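Local coordinates for nird-like protein (Hydrogenobacter thermophilus, PDB 4CH7) that catalyses the decarboxylation of siroheme to 12,18-didecarboxysiroheme, a step in the biosynthesis of heme d1, at residues L78-N83 and E125-K130; L135-L140 and N274-M279; T166-E171 and K212-L217. All blocks are in the same frame, centred on the assembly; numbering follows the deposited sequence.

In the fold
Contact 1 closes first along the chain: helix 75-87 meets the turn after helix 116-126, closing a loop of 41 residues within the first AsnC-like domain. The next strand, 132-139, opens contact 2, a much longer closure that ends at strand 275-281 in the second AsnC-like domain. Nested inside this loop is contact 3, in which the lead-in to helix 170-179 meets the end of helix 201-213 in the second helix-turn-helix region. The three do not touch. Contact 2 joins the two halves of the shared eight-stranded barrel, with its centre about 24 Å from that of contact 1 and about 25 Å from that of contact 3.

Contact 1 of 3, residues L78-N83 and E125-K130; sequences LEEVAN and ERERVK
E127, in the turn just past helix 116-126, brings one carboxylate oxygen, OE1, against V81 on helix 75-87. The two side chains run antiparallel past one another, and that oxygen does most of the touching: E127 OE1 lies 3.3 Å from V81 CA and 3.4 Å from the methyl V81 CG2. Farther back, the aliphatic stem takes part as well, with E127 CB 4.1 Å from the same V81 CG2. V81 CG1 stands opposite the backbone N (chi1 170°), which leaves CG2 as the branch that meets the acid. In the glutamate, the bend at chi2 (-49°) brings OE1 alongside V81 CA and CG2.

E80, one residue earlier, borders the carboxylate at longer range, its carbonyl O 4.0 Å from E127 OE1. Behind E127 the chain turns through a Schellman motif: R128 takes positive phi as helix 116-126 ends, and the polypeptide then heads for strand 132-139. The contact joins helix 75-87 to the turn after helix 116-126 within the AsnC-like ligand binding domain, an alpha/beta unit whose helices pack on one side of its sheet. E127 also touches F84 of helix 75-87, while V81 and V129 share V73 beside it.

The acid oxygen OE1 therefore meets carbon atoms of V81, receives no hydrogen bond from segment 78-83, and has a second carboxylate nearby, E80 OE2 being 4.8 Å from E127 OE1. Like charges this close would be expected to raise the proton affinity of one or both acids modestly.

Contact 2 of 3, residues L135-L140 and N274-M279; sequences LRVVRL and NLFAMM
The guanidinium of R136 is gripped by two carboxylates, its NH2 in a salt bridge with D65 and its NH1 in one with E117, and the residues flanking it in sequence, L135 and V137, turn the other way to meet F276. Backbone hydrogen bonds tie L135 to L68 and L140 to C262, and what these two leucines turn toward segment 274-279 is purely apolar. Everything between the segments is carbon against carbon, with the ring of F276 as the largest participant. V137 CG1 sits over one face of that ring, 4.0 Å above its plane and displaced toward the rim, where F276 CE2 is 4.1 Å away. L135 approaches differently: its CD1 lies in the ring plane at the edge, 3.9 Å from F276 CZ. Both side chains stand roughly perpendicular to the phenylalanine, whose chi1 of -71° sends the ring toward segment 135-140.

Strands 132-139 and 275-281 are not direct neighbours. Strand 259-264 runs between them in an eight-stranded antiparallel barrel, to which both AsnC-like domains of the single chain contribute, and its Y263 touches both V137 and F276. The active-site residue H93, assigned by inference, has its side chain about 10 Å from that of V137.

Strand 275-281 enters through a classic beta bulge, where N274 and L275 together oppose W239. On the other side of this strand, L275 touches V249 and I253 of helix 246-254. Its methyl CD1 also meets L140 CD1 at 3.9 Å.

Contact 3 of 3, residues T166-E171 and K212-L217; sequences TPLTEE and KERGVL
This is a mixed contact, part apolar and part water-mediated, between the lead-in to helix 170-179 and the turn that ends helix 201-213, the two helices belonging to the second helix-turn-helix region. R214 carries most of it. Its side chain turns at the third torsion (chi3 50°), and the guanidinium arrives beside the backbone of 166-168. T166 O lies near the plane of that group at its edge, but at 3.5 Å from R214 NH2 the pair is a close approach and not a hydrogen bond.

The polar link runs instead through a water molecule, which donates to P167 O at 2.6 Å and accepts a weak bond of 3.1 Å from R214 NH2. L168 supplies the apolar part. Its CD1 comes to 4.0 Å from R214 NH2 at a slant to the guanidinium plane, while its second methyl, CD2, is 4.4 Å from V216 CG1. L62 touches both L168 and V216, so the same loop residue borders both sides of this apolar part.

Each segment is shaped by a helix end. G215 has positive phi (84°) in the Schellman motif that finishes helix 201-213, and V216 follows directly as the chain leads into strand 217-222. T169 is the N-cap of helix 170-179, where its side chain caps a backbone N of the first turn; E172 OE1 accepts from T169 N, completing a capping box.

E172 OE2 also forms the salt bridge to R214 NH1. One carboxylate thus serves both the helix start and the arginine, whose charge is probably largely offset there, while NH2 has the weak water bond and lies beside T166 O and L168 CD1.

Contact 1 of 3, residues L78-N83 and E125-K130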
loop_
_atom_site.group_PDB
_atom_site.type_symbol
_atom_site.label_atom_id
_atom_site.label_comp_id
_atom_site.label_asym_id
_atom_site.label_seq_id
_atom_site.Cartn_x
_atom_site.Cartn_y
_atom_site.Cartn_z
ATOM N N LEU A 78 20.733 7.019 12.638
ATOM C CA LEU A 78 19.516 7.068 11.827
ATOM C C LEU A 78 19.713 6.461 10.437
ATOM O O LEU A 78 18.950 5.584 10.025
ATOM C CB LEU A 78 19.013 8.511 11.712
ATOM C CG LEU A 78 17.578 8.767 11.235
ATOM C CD1 LEU A 78 17.466 8.755 9.720
ATOM C CD2 LEU A 78 16.615 7.763 11.846
ATOM N N GLU A 79 20.730 6.932 9.720
ATOM C CA GLU A 79 20.999 6.448 8.368
ATOM C C GLU A 79 21.326 4.957 8.330
ATOM O O GLU A 79 20.781 4.223 7.508
ATOM C CB GLU A 79 22.122 7.250 7.704
ATOM C CG GLU A 79 21.685 8.589 7.129
ATOM C CD GLU A 79 22.478 8.972 5.896
ATOM O OE1 GLU A 79 22.275 8.341 4.839
ATOM O OE2 GLU A 79 23.299 9.908 5.984
ATOM N N GLU A 80 22.221 4.519 9.213
ATOM C CA GLU A 80 22.580 3.106 9.319
ATOM C C GLU A 80 21.347 2.224 9.508
ATOM O O GLU A 80 21.170 1.223 8.810
ATOM C CB GLU A 80 23.553 2.896 10.481
ATOM C CG GLU A 80 23.820 1.438 10.814
ATOM C CD GLU A 80 24.818 1.272 11.943
ATOM O OE1 GLU A 80 25.254 2.297 12.508
ATOM O OE2 GLU A 80 25.166 0.117 12.263
ATOM N N VAL A 81 20.496 2.610 10.455
ATOM C CA VAL A 81 19.259 1.887 10.734
ATOM C C VAL A 81 18.306 1.926 9.538
ATOM O O VAL A 81 17.692 0.919 9.191
ATOM C CB VAL A 81 18.558 2.447 11.990
ATOM C CG1 VAL A 81 17.167 1.861 12.144
ATOM C CG2 VAL A 81 19.385 2.158 13.230
ATOM N N ALA A 82 18.202 3.090 8.904
ATOM C CA ALA A 82 17.314 3.276 7.759
ATOM C C ALA A 82 17.642 2.323 6.612
ATOM O O ALA A 82 16.743 1.733 6.009
ATOM C CB ALA A 82 17.367 4.715 7.281
ATOM N N ASN A 83 18.931 2.188 6.310
ATOM C CA ASN A 83 19.379 1.296 5.248
ATOM C C ASN A 83 19.143 -0.174 5.595
ATOM O O ASN A 83 18.913 -0.999 4.712
ATOM C CB ASN A 83 20.856 1.536 4.927
ATOM C CG ASN A 83 21.188 3.009 4.787
ATOM O OD1 ASN A 83 20.691 3.689 3.890
ATOM N ND2 ASN A 83 22.036 3.509 5.675
ATOM N N GLU A 125 16.208 -5.495 17.890
ATOM C CA GLU A 125 17.299 -6.092 18.653
ATOM C C GLU A 125 18.621 -5.973 17.895
ATOM O O GLU A 125 19.651 -5.611 18.468
ATOM C CB GLU A 125 16.999 -7.563 18.951
ATOM C CG GLU A 125 18.093 -8.264 19.745
ATOM C CD GLU A 125 17.981 -9.773 19.703
ATOM O OE1 GLU A 125 16.879 -10.283 19.417
ATOM O OE2 GLU A 125 19.000 -10.448 19.957
ATOM N N ARG A 126 18.576 -6.286 16.602
ATOM C CA ARG A 126 19.744 -6.213 15.727
ATOM C C ARG A 126 20.240 -4.776 15.564
ATOM O O ARG A 126 21.447 -4.521 15.554
ATOM C CB ARG A 126 19.401 -6.822 14.362
ATOM C CG ARG A 126 20.420 -6.563 13.260
ATOM C CD ARG A 126 21.739 -7.269 13.518
ATOM N NE ARG A 126 22.693 -7.041 12.437
ATOM C CZ ARG A 126 24.003 -7.242 12.541
ATOM N NH1 ARG A 126 24.519 -7.669 13.684
ATOM N NH2 ARG A 126 24.796 -7.007 11.506
ATOM N N GLU A 127 19.302 -3.842 15.449
ATOM C CA GLU A 127 19.648 -2.436 15.289
ATOM C C GLU A 127 19.809 -1.740 16.629
ATOM O O GLU A 127 20.035 -0.531 16.677
ATOM C CB GLU A 127 18.597 -1.708 14.450
ATOM C CG GLU A 127 18.638 -2.082 12.985
ATOM C CD GLU A 127 20.037 -2.008 12.415
ATOM O OE1 GLU A 127 20.502 -0.887 12.130
ATOM O OE2 GLU A 127 20.678 -3.066 12.259
ATOM N N ARG A 128 19.694 -2.514 17.705
ATOM C CA ARG A 128 19.815 -1.992 19.063
ATOM C C ARG A 128 18.862 -0.825 19.307
ATOM O O ARG A 128 19.226 0.170 19.937
ATOM C CB ARG A 128 21.256 -1.581 19.358
ATOM C CG ARG A 128 22.264 -2.712 19.210
ATOM C CD ARG A 128 23.543 -2.351 19.936
ATOM N NE ARG A 128 23.239 -1.657 21.184
ATOM C CZ ARG A 128 24.152 -1.186 22.025
ATOM N NH1 ARG A 128 25.442 -1.333 21.761
ATOM N NH2 ARG A 128 23.770 -0.565 23.132
ATOM N N VAL A 129 17.644 -0.953 18.789
ATOM C CA VAL A 129 16.602 0.040 19.007
ATOM C C VAL A 129 15.721 -0.415 20.164
ATOM O O VAL A 129 15.112 -1.484 20.101
ATOM C CB VAL A 129 15.744 0.238 17.746
ATOM C CG1 VAL A 129 14.622 1.226 18.016
ATOM C CG2 VAL A 129 16.610 0.711 16.589
ATOM N N LYS A 130 15.660 0.392 21.221
ATOM C CA LYS A 130 14.943 0.007 22.433
ATOM C C LYS A 130 13.442 0.267 22.335
ATOM O O LYS A 130 12.629 -0.601 22.665
ATOM C CB LYS A 130 15.522 0.726 23.654
ATOM C CG LYS A 130 15.072 0.133 24.977
ATOM C CD LYS A 130 15.876 0.683 26.141
ATOM C CE LYS A 130 15.457 2.096 26.503
ATOM N NZ LYS A 130 16.230 2.614 27.668
#

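Contact 2 of 3, residues L135-L140 and N274-M279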
loop_
_atom_site.group_PDB
_atom_site.type_symbol
_atom_site.label_atom_id
_atom_site.label_comp_id
_atom_site.label_asym_id
_atom_site.label_seq_id
_atom_site.Cartn_x
_atom_site.Cartn_y
_atom_site.Cartn_z
ATOM N N LEU A 135 1.893 -0.325 14.925
ATOM C CA LEU A 135 0.552 0.218 14.735
ATOM C C LEU A 135 -0.121 -0.368 13.498
ATOM O O LEU A 135 0.414 -0.286 12.392
ATOM C CB LEU A 135 0.611 1.744 14.614
ATOM C CG LEU A 135 1.463 2.470 15.655
ATOM C CD1 LEU A 135 1.471 3.970 15.405
ATOM C CD2 LEU A 135 0.975 2.167 17.055
ATOM N N ARG A 136 -1.295 -0.962 13.689
ATOM C CA ARG A 136 -2.070 -1.473 12.567
ATOM C C ARG A 136 -3.187 -0.508 12.202
ATOM O O ARG A 136 -4.138 -0.320 12.964
ATOM C CB ARG A 136 -2.626 -2.861 12.878
ATOM C CG ARG A 136 -1.573 -3.952 12.796
ATOM C CD ARG A 136 -2.137 -5.318 13.130
ATOM N NE ARG A 136 -1.122 -6.357 12.995
ATOM C CZ ARG A 136 -0.217 -6.636 13.928
ATOM N NH1 ARG A 136 -0.197 -5.952 15.063
ATOM N NH2 ARG A 136 0.675 -7.595 13.729
ATOM N N VAL A 137 -3.060 0.105 11.031
ATOM C CA VAL A 137 -4.020 1.098 10.573
ATOM C C VAL A 137 -4.922 0.536 9.478
ATOM O O VAL A 137 -4.562 -0.424 8.795
ATOM C CB VAL A 137 -3.309 2.362 10.055
ATOM C CG1 VAL A 137 -2.469 2.986 11.156
ATOM C CG2 VAL A 137 -2.436 2.033 8.853
ATOM N N VAL A 138 -6.101 1.131 9.334
ATOM C CA VAL A 138 -7.030 0.769 8.273
ATOM C C VAL A 138 -7.327 2.025 7.466
ATOM O O VAL A 138 -7.619 3.074 8.039
ATOM C CB VAL A 138 -8.349 0.228 8.839
ATOM C CG1 VAL A 138 -9.119 -0.513 7.758
ATOM C CG2 VAL A 138 -8.084 -0.685 10.021
ATOM N N ARG A 139 -7.246 1.926 6.143
ATOM C CA ARG A 139 -7.505 3.079 5.283
ATOM C C ARG A 139 -8.952 3.533 5.410
ATOM O O ARG A 139 -9.869 2.712 5.383
ATOM C CB ARG A 139 -7.204 2.739 3.823
ATOM C CG ARG A 139 -6.438 3.820 3.068
ATOM C CD ARG A 139 -7.318 4.580 2.092
ATOM N NE ARG A 139 -6.591 4.871 0.861
ATOM C CZ ARG A 139 -6.741 4.191 -0.271
ATOM N NH1 ARG A 139 -7.605 3.188 -0.335
ATOM N NH2 ARG A 139 -6.032 4.517 -1.341
ATOM N N LEU A 140 -9.154 4.837 5.562
ATOM C CA LEU A 140 -10.503 5.389 5.557
ATOM C C LEU A 140 -10.903 5.758 4.134
ATOM O O LEU A 140 -10.709 6.893 3.698
ATOM C CB LEU A 140 -10.625 6.600 6.489
ATOM C CG LEU A 140 -10.656 6.323 7.991
ATOM C CD1 LEU A 140 -11.018 7.577 8.768
ATOM C CD2 LEU A 140 -11.641 5.219 8.294
ATOM N N ASN A 274 -5.564 7.898 17.217
ATOM C CA ASN A 274 -6.347 6.893 16.505
ATOM C C ASN A 274 -6.730 7.314 15.083
ATOM O O ASN A 274 -7.220 6.497 14.298
ATOM C CB ASN A 274 -7.600 6.517 17.304
ATOM C CG ASN A 274 -8.460 7.722 17.650
ATOM O OD1 ASN A 274 -7.968 8.844 17.741
ATOM N ND2 ASN A 274 -9.753 7.489 17.854
ATOM N N LEU A 275 -6.517 8.587 14.754
ATOM C CA LEU A 275 -6.787 9.066 13.399
ATOM C C LEU A 275 -5.527 9.590 12.718
ATOM O O LEU A 275 -4.865 10.499 13.223
ATOM C CB LEU A 275 -7.882 10.137 13.392
ATOM C CG LEU A 275 -8.261 10.688 12.015
ATOM C CD1 LEU A 275 -8.628 9.566 11.069
ATOM C CD2 LEU A 275 -9.406 11.670 12.127
ATOM N N PHE A 276 -5.201 8.997 11.571
ATOM C CA PHE A 276 -4.045 9.411 10.783
ATOM C C PHE A 276 -4.537 10.103 9.517
ATOM O O PHE A 276 -5.465 9.623 8.863
ATOM C CB PHE A 276 -3.177 8.208 10.399
ATOM C CG PHE A 276 -2.420 7.589 11.553
ATOM C CD1 PHE A 276 -2.884 7.687 12.863
ATOM C CD2 PHE A 276 -1.235 6.905 11.320
ATOM C CE1 PHE A 276 -2.185 7.111 13.917
ATOM C CE2 PHE A 276 -0.527 6.328 12.367
ATOM C CZ PHE A 276 -1.005 6.431 13.668
ATOM N N ALA A 277 -3.926 11.233 9.177
ATOM C CA ALA A 277 -4.284 11.946 7.954
ATOM C C ALA A 277 -3.051 12.501 7.261
ATOM O O ALA A 277 -2.414 13.427 7.765
ATOM C CB ALA A 277 -5.275 13.064 8.247
HETATM N N MSE A 278 -2.725 11.937 6.102
HETATM C CA MSE A 278 -1.575 12.396 5.337
HETATM C C MSE A 278 -1.821 13.805 4.823
HETATM O O MSE A 278 -2.760 14.046 4.064
HETATM C CB MSE A 278 -1.292 11.460 4.163
HETATM C CG MSE A 278 -1.050 10.005 4.544
HETATM SE SE MSE A 278 0.276 9.766 5.946
HETATM C CE MSE A 278 -0.935 9.488 7.435
HETATM N N MSE A 279 -0.980 14.739 5.251
HETATM C CA MSE A 279 -1.073 16.108 4.770
HETATM C C MSE A 279 0.101 16.441 3.857
HETATM O O MSE A 279 1.180 15.849 3.960
HETATM C CB MSE A 279 -1.140 17.102 5.932
HETATM C CG MSE A 279 -2.476 17.139 6.668
HETATM SE SE MSE A 279 -2.394 18.235 8.265
HETATM C CE MSE A 279 -4.220 18.038 8.876
#

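Contact 3 of 3, residues T166-E171 and K212-L217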
loop_
_atom_site.group_PDB
_atom_site.type_symbol
_atom_site.label_atom_id
_atom_site.label_comp_id
_atom_site.label_asym_id
_atom_site.label_seq_id
_atom_site.Cartn_x
_atom_site.Cartn_y
_atom_site.Cartn_z
ATOM N N THR A 166 -9.476 -16.703 4.227
ATOM C CA THR A 166 -9.159 -18.111 4.049
ATOM C C THR A 166 -7.730 -18.196 3.540
ATOM O O THR A 166 -7.390 -17.553 2.546
ATOM C CB THR A 166 -10.100 -18.797 3.042
ATOM O OG1 THR A 166 -11.453 -18.706 3.508
ATOM C CG2 THR A 166 -9.724 -20.266 2.877
ATOM N N PRO A 167 -6.881 -18.968 4.240
ATOM C CA PRO A 167 -5.486 -19.163 3.834
ATOM C C PRO A 167 -5.378 -19.583 2.375
ATOM O O PRO A 167 -6.069 -20.508 1.945
ATOM C CB PRO A 167 -5.024 -20.304 4.741
ATOM C CG PRO A 167 -5.838 -20.136 5.985
ATOM C CD PRO A 167 -7.189 -19.653 5.510
ATOM N N LEU A 168 -4.523 -18.901 1.622
ATOM C CA LEU A 168 -4.369 -19.193 0.203
ATOM C C LEU A 168 -3.614 -20.498 -0.009
ATOM O O LEU A 168 -2.639 -20.782 0.684
ATOM C CB LEU A 168 -3.659 -18.044 -0.521
ATOM C CG LEU A 168 -4.525 -16.920 -1.095
ATOM C CD1 LEU A 168 -5.356 -16.252 -0.015
ATOM C CD2 LEU A 168 -3.674 -15.888 -1.822
ATOM N N THR A 169 -4.084 -21.295 -0.962
ATOM C CA THR A 169 -3.369 -22.498 -1.366
ATOM C C THR A 169 -2.093 -22.088 -2.089
ATOM O O THR A 169 -1.940 -20.930 -2.473
ATOM C CB THR A 169 -4.218 -23.379 -2.299
ATOM O OG1 THR A 169 -4.394 -22.723 -3.562
ATOM C CG2 THR A 169 -5.581 -23.658 -1.681
ATOM N N GLU A 170 -1.177 -23.032 -2.269
ATOM C CA GLU A 170 0.076 -22.742 -2.956
ATOM C C GLU A 170 -0.161 -22.416 -4.429
ATOM O O GLU A 170 0.660 -21.751 -5.059
ATOM C CB GLU A 170 1.051 -23.909 -2.808
ATOM C CG GLU A 170 1.382 -24.253 -1.362
ATOM C CD GLU A 170 2.146 -23.150 -0.654
ATOM O OE1 GLU A 170 3.021 -22.526 -1.289
ATOM O OE2 GLU A 170 1.875 -22.911 0.541
ATOM N N GLU A 171 -1.284 -22.878 -4.972
ATOM C CA GLU A 171 -1.655 -22.546 -6.345
ATOM C C GLU A 171 -2.083 -21.086 -6.444
ATOM O O GLU A 171 -1.665 -20.367 -7.353
ATOM C CB GLU A 171 -2.782 -23.451 -6.847
ATOM C CG GLU A 171 -3.187 -23.173 -8.289
ATOM C CD GLU A 171 -4.299 -24.076 -8.774
ATOM O OE1 GLU A 171 -5.473 -23.807 -8.449
ATOM O OE2 GLU A 171 -3.995 -25.050 -9.491
ATOM N N LYS A 212 -11.816 -12.641 -6.539
ATOM C CA LYS A 212 -12.503 -11.355 -6.564
ATOM C C LYS A 212 -13.783 -11.413 -5.733
ATOM O O LYS A 212 -14.110 -10.465 -5.017
ATOM C CB LYS A 212 -12.816 -10.925 -7.998
ATOM C CG LYS A 212 -13.476 -9.559 -8.086
ATOM C CD LYS A 212 -12.781 -8.657 -9.091
ATOM C CE LYS A 212 -13.399 -8.774 -10.469
ATOM N NZ LYS A 212 -12.849 -7.768 -11.418
ATOM N N GLU A 213 -14.495 -12.533 -5.829
ATOM C CA GLU A 213 -15.691 -12.753 -5.024
ATOM C C GLU A 213 -15.338 -12.729 -3.539
ATOM O O GLU A 213 -16.119 -12.262 -2.708
ATOM C CB GLU A 213 -16.331 -14.098 -5.373
ATOM C CG GLU A 213 -16.796 -14.227 -6.814
ATOM C CD GLU A 213 -16.860 -15.672 -7.271
ATOM O OE1 GLU A 213 -16.990 -16.564 -6.405
ATOM O OE2 GLU A 213 -16.774 -15.915 -8.494
ATOM N N ARG A 214 -14.150 -13.236 -3.218
ATOM C CA ARG A 214 -13.685 -13.305 -1.840
ATOM C C ARG A 214 -13.018 -12.004 -1.402
ATOM O O ARG A 214 -12.688 -11.837 -0.228
ATOM C CB ARG A 214 -12.718 -14.478 -1.665
ATOM C CG ARG A 214 -13.377 -15.848 -1.765
ATOM C CD ARG A 214 -12.361 -16.930 -2.104
ATOM N NE ARG A 214 -11.190 -16.879 -1.234
ATOM C CZ ARG A 214 -10.094 -17.612 -1.410
ATOM N NH1 ARG A 214 -10.013 -18.458 -2.425
ATOM N NH2 ARG A 214 -9.073 -17.497 -0.572
ATOM N N GLY A 215 -12.821 -11.085 -2.342
ATOM C CA GLY A 215 -12.210 -9.805 -2.027
ATOM C C GLY A 215 -10.694 -9.848 -2.008
ATOM O O GLY A 215 -10.042 -8.820 -1.805
ATOM N N VAL A 216 -10.134 -11.039 -2.202
ATOM C CA VAL A 216 -8.687 -11.211 -2.280
ATOM C C VAL A 216 -8.157 -10.404 -3.455
ATOM O O VAL A 216 -7.119 -9.741 -3.357
ATOM C CB VAL A 216 -8.306 -12.689 -2.468
ATOM C CG1 VAL A 216 -6.797 -12.860 -2.407
ATOM C CG2 VAL A 216 -8.980 -13.548 -1.414
ATOM N N LEU A 217 -8.883 -10.472 -4.567
ATOM C CA LEU A 217 -8.615 -9.620 -5.716
ATOM C C LEU A 217 -9.594 -8.454 -5.700
ATOM O O LEU A 217 -10.801 -8.650 -5.844
ATOM C CB LEU A 217 -8.755 -10.405 -7.023
ATOM C CG LEU A 217 -8.494 -9.631 -8.320
ATOM C CD1 LEU A 217 -7.096 -9.055 -8.311
ATOM C CD2 LEU A 217 -8.698 -10.514 -9.541
HETATM O O HOH W 1 -7.619 -20.220 -0.165
#